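Local coordinates for protein cytokinin riboside 5'-monophosphate phosphoribohydrolase (Corynebacterium glutamicum, PDB 5ZBL) that is a LOG-family protein with a Rossmann-type parallel alpha/beta fold, seen here as a dimer, at residues Val15-Ser19 against Thr119-Leu123; Asp44-Gly49 against Gly67-Ile73. All blocks are in the same frame, centred on the assembly; numbering follows the deposited sequence.

Contact 1: residues Val15-Ser19 against Thr119-Leu123; sequences VFTGS and TLEEL. With PO4 (phosphate ion), chain G.
Phe16, the last residue of strand 12-16, lays one face of its ring against Glu122 of helix 117-130. The touch is a CH-pi contact: Glu122 CB stands 3.4 Å from the centroid of the Phe16 ring, almost on its normal. CG of Glu122 is anti to the carbonyl carbon (chi1 -86°); from CB over the ring centre the chain bends at chi2 and runs out over the CD1 side, where Glu122 CD lies 3.8 Å from Phe16 CD1. Its carboxylate is nearly parallel to the phenyl ring, the planes 12° apart. The backbone of Leu123 approaches the same ring obliquely.

Van der Waals packing continues at Thr119, whose two branches divide the work. Its methyl CG2 lies 3.7 Å from Phe16 O, while OG1 comes close to the peptide between Thr17 and Gly18 without bonding to it. Thr17 itself turns its side chain the other way, where its hydroxyl bonds to Pro114 O.

Polar contacts run through a phosphate ion, probably from the crystallisation liquor. Ser19 N donates to phosphate O1 over 3.1 Å, nearly straight at 172°, and Ser19 OG bonds to the same oxygen. On the helix side Thr119 OG1 gives phosphate O3 a short bond of 2.6 Å, backed by a weak one from Thr119 N; Gly118 N is a further donor.

The chemistry is thus split: aromatic and aliphatic surfaces join strand to helix directly, whereas backbone amides and hydroxyls from the loop after the strand and the first turn of the helix converge on one phosphate ion, consistent with a pocket able to hold an anion.

Contact 2: residues Asp44-Gly49 against Gly67-Ile73; sequences DLVYGG and GEAFGVI
Leu45 and Tyr47 bond through their backbones to Glu68, Phe70 and Val72, pairing the parallel strands 44-47 and 69-74 of a beta-alpha-beta unit whose crossover is helix 53-64. Leu45 uses both its polar atoms: its N donates to Glu68 O over 3.2 Å, and its O receives Phe70 N over 2.7 Å. Tyr47 does likewise, with its N on Phe70 O at 2.9 Å and its O taking Val72 N at 3.0 Å. Val46, between them, turns its polar backbone atoms to the neighbouring strand 12-16, while its CA-H points at Phe70 O. Ala69 N, facing away from strand 44-47, is taken by Thr88 OG1.

At the start of the pair a side chain replaces the backbone acceptor. Asp44 OD1 takes Glu68 N over 3.0 Å, met from above the carboxylate plane. Asp44 OD2 and Glu68 OE2 come within 3.9 Å, a like-charge approach that may raise the affinity of either group for a proton.

Beyond Tyr47 the first strand ends in a glycine turn that stays close to the second, with Gly49 CA 4.0 Å from Gly71 CA. Here two acceptors, Gly48 O and Val72 O, face each other; Arg99 satisfies both, donating through NH2 to the first and NE to the second. Tyr47 OH bonds to Gly50 O, and the turn brings Gly49 N 3.3 Å above the centre of the Tyr47 ring, while Phe70 O lies at the ring edge.

Both contacts reach one parallel sheet, in which strands 12-16 and 44-47 are neighbours; their centres lie 13 Å apart. They meet directly where Val15 N approaches Val46 O at 2.7 Å, a probable hydrogen bond, and Val15 CG2 packs on Leu45 CD1 at 3.6 Å. Along the chain, strand 12-16 comes first, both segments of contact 2 follow, and helix 117-130 arrives last to complete contact 1. Contact 2 therefore joins strands close in sequence, whereas contact 1 brings together parts a hundred residues apart. Strand 44-47 thus ties the sheet half ending in strand 89-93 to the central strand, whose following loop helps hold the phosphate.

Contact 1: residues Val15-Ser19 against Thr119-Leu123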
# COMPACT_ATOMS: atom_id res chain seq x y z
N VAL A 15 -4.34 11.66 8.71
CA VAL A 15 -5.44 10.73 8.55
C VAL A 15 -5.57 10.21 7.13
O VAL A 15 -5.59 10.98 6.19
CB VAL A 15 -6.77 11.33 9.01
CG1 VAL A 15 -7.90 10.32 8.81
CG2 VAL A 15 -6.66 11.65 10.50
N PHE A 16 -5.61 8.89 6.98
CA PHE A 16 -5.82 8.28 5.66
C PHE A 16 -7.27 7.79 5.62
O PHE A 16 -7.68 7.04 6.54
CB PHE A 16 -4.91 7.07 5.44
CG PHE A 16 -3.44 7.33 5.69
CD1 PHE A 16 -2.82 8.47 5.22
CD2 PHE A 16 -2.66 6.36 6.31
CE1 PHE A 16 -1.46 8.69 5.43
CE2 PHE A 16 -1.28 6.56 6.49
CZ PHE A 16 -0.69 7.73 6.07
N THR A 17 -8.01 8.15 4.58
CA THR A 17 -9.37 7.67 4.47
C THR A 17 -9.94 7.77 3.05
O THR A 17 -9.40 8.41 2.19
CB THR A 17 -10.27 8.43 5.46
OG1 THR A 17 -11.56 7.82 5.56
CG2 THR A 17 -10.39 9.91 5.08
N GLY A 18 -11.04 7.08 2.81
CA GLY A 18 -11.62 7.04 1.46
C GLY A 18 -12.08 8.33 0.80
O GLY A 18 -12.51 9.29 1.47
N SER A 19 -12.01 8.35 -0.52
CA SER A 19 -12.69 9.42 -1.29
C SER A 19 -14.10 8.98 -1.65
O SER A 19 -14.76 9.66 -2.42
CB SER A 19 -11.93 9.76 -2.57
OG SER A 19 -11.75 8.56 -3.28
N THR A 119 -6.05 4.33 0.52
CA THR A 119 -5.94 4.37 1.97
C THR A 119 -5.05 3.22 2.45
O THR A 119 -4.16 3.40 3.27
CB THR A 119 -7.37 4.37 2.63
OG1 THR A 119 -8.08 5.57 2.23
CG2 THR A 119 -7.28 4.29 4.16
N LEU A 120 -5.31 2.04 1.93
CA LEU A 120 -4.52 0.87 2.21
C LEU A 120 -3.05 1.06 1.83
O LEU A 120 -2.15 0.80 2.64
CB LEU A 120 -5.13 -0.38 1.52
CG LEU A 120 -6.06 -1.19 2.41
CD1 LEU A 120 -6.78 -2.32 1.72
CD2 LEU A 120 -5.24 -1.82 3.51
N GLU A 121 -2.82 1.54 0.61
CA GLU A 121 -1.47 1.88 0.18
C GLU A 121 -0.74 2.83 1.16
O GLU A 121 0.44 2.62 1.49
CB GLU A 121 -1.51 2.50 -1.19
CG GLU A 121 -0.19 2.62 -1.89
CD GLU A 121 0.63 3.82 -1.45
OE1 GLU A 121 0.01 4.89 -1.20
OE2 GLU A 121 1.89 3.70 -1.34
N GLU A 122 -1.41 3.89 1.59
CA GLU A 122 -0.76 4.83 2.50
C GLU A 122 -0.39 4.11 3.80
O GLU A 122 0.66 4.36 4.34
CB GLU A 122 -1.62 6.08 2.78
CG GLU A 122 -1.44 7.20 1.74
CD GLU A 122 -2.72 8.01 1.44
OE1 GLU A 122 -3.85 7.45 1.56
OE2 GLU A 122 -2.61 9.21 1.05
N LEU A 123 -1.23 3.19 4.25
CA LEU A 123 -1.03 2.55 5.51
C LEU A 123 0.19 1.61 5.46
O LEU A 123 1.02 1.58 6.36
CB LEU A 123 -2.30 1.78 5.91
CG LEU A 123 -2.16 0.93 7.18
CD1 LEU A 123 -1.98 1.83 8.34
CD2 LEU A 123 -3.35 0.02 7.36
P PO4 G . -9.08 5.74 -1.70
O1 PO4 G . -10.55 5.97 -1.86
O2 PO4 G . -8.36 7.04 -1.99
O3 PO4 G . -8.78 5.35 -0.28
O4 PO4 G . -8.68 4.68 -2.67

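Contact 2: residues Asp44-Gly49 against Gly67-Ile73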
# COMPACT_ATOMS: atom_id res chain seq x y z
N ASP A 44 -4.94 18.56 15.82
CA ASP A 44 -5.33 18.94 14.47
C ASP A 44 -5.09 17.89 13.37
O ASP A 44 -4.39 16.90 13.56
CB ASP A 44 -4.63 20.25 14.11
CG ASP A 44 -5.13 21.42 14.97
OD1 ASP A 44 -6.39 21.54 15.20
OD2 ASP A 44 -4.26 22.19 15.42
N LEU A 45 -5.69 18.15 12.22
CA LEU A 45 -5.76 17.23 11.07
C LEU A 45 -4.70 17.51 10.00
O LEU A 45 -4.55 18.63 9.51
CB LEU A 45 -7.16 17.31 10.41
CG LEU A 45 -7.40 16.50 9.13
CD1 LEU A 45 -7.09 15.03 9.37
CD2 LEU A 45 -8.82 16.63 8.63
N VAL A 46 -3.98 16.48 9.61
CA VAL A 46 -3.21 16.52 8.39
C VAL A 46 -3.82 15.43 7.54
O VAL A 46 -3.97 14.29 8.02
CB VAL A 46 -1.75 16.20 8.60
CG1 VAL A 46 -1.02 16.31 7.29
CG2 VAL A 46 -1.15 17.16 9.64
N TYR A 47 -4.17 15.76 6.30
CA TYR A 47 -4.77 14.77 5.39
C TYR A 47 -4.47 15.14 3.94
O TYR A 47 -3.79 16.13 3.67
CB TYR A 47 -6.26 14.59 5.67
CG TYR A 47 -7.16 15.57 4.94
CD1 TYR A 47 -6.91 16.94 4.98
CD2 TYR A 47 -8.26 15.14 4.23
CE1 TYR A 47 -7.70 17.83 4.30
CE2 TYR A 47 -9.06 16.04 3.55
CZ TYR A 47 -8.77 17.38 3.57
OH TYR A 47 -9.57 18.28 2.91
N GLY A 48 -4.95 14.32 3.00
CA GLY A 48 -4.60 14.45 1.62
C GLY A 48 -5.33 15.53 0.85
O GLY A 48 -5.17 15.59 -0.37
N GLY A 49 -6.12 16.38 1.51
CA GLY A 49 -6.73 17.58 0.87
C GLY A 49 -8.02 17.51 0.02
O GLY A 49 -8.41 18.48 -0.67
N GLY A 67 -11.24 23.31 15.07
CA GLY A 67 -9.85 22.91 14.79
C GLY A 67 -9.32 23.39 13.47
O GLY A 67 -10.03 23.97 12.68
N GLU A 68 -8.04 23.14 13.25
CA GLU A 68 -7.38 23.44 11.97
C GLU A 68 -7.22 22.13 11.17
O GLU A 68 -7.00 21.07 11.73
CB GLU A 68 -6.02 24.12 12.22
CG GLU A 68 -6.06 25.38 13.09
CD GLU A 68 -4.70 25.79 13.65
OE1 GLU A 68 -3.72 25.84 12.89
OE2 GLU A 68 -4.59 26.07 14.87
N ALA A 69 -7.35 22.22 9.85
CA ALA A 69 -7.17 21.09 8.98
C ALA A 69 -6.13 21.46 7.91
O ALA A 69 -6.32 22.42 7.16
CB ALA A 69 -8.50 20.70 8.34
N PHE A 70 -5.03 20.70 7.88
CA PHE A 70 -4.00 20.87 6.83
C PHE A 70 -4.05 19.80 5.75
O PHE A 70 -3.98 18.61 6.02
CB PHE A 70 -2.62 20.90 7.47
CG PHE A 70 -2.50 21.99 8.48
CD1 PHE A 70 -2.15 23.29 8.08
CD2 PHE A 70 -2.77 21.75 9.81
CE1 PHE A 70 -2.04 24.32 9.01
CE2 PHE A 70 -2.65 22.79 10.75
CZ PHE A 70 -2.30 24.07 10.34
N GLY A 71 -4.17 20.25 4.52
CA GLY A 71 -4.21 19.36 3.36
C GLY A 71 -2.90 19.40 2.59
O GLY A 71 -2.25 20.44 2.54
N VAL A 72 -2.54 18.27 1.99
CA VAL A 72 -1.38 18.09 1.12
C VAL A 72 -1.86 17.34 -0.14
O VAL A 72 -2.30 16.20 -0.08
CB VAL A 72 -0.22 17.34 1.83
CG1 VAL A 72 1.06 17.36 1.00
CG2 VAL A 72 0.07 17.98 3.17
N ILE A 73 -1.77 18.03 -1.28
CA ILE A 73 -2.29 17.58 -2.55
C ILE A 73 -1.23 17.85 -3.61
O ILE A 73 -0.27 18.56 -3.36
CB ILE A 73 -3.61 18.33 -2.82
CG1 ILE A 73 -4.42 17.62 -3.90
CG2 ILE A 73 -3.36 19.79 -3.19
CD1 ILE A 73 -5.88 18.04 -3.89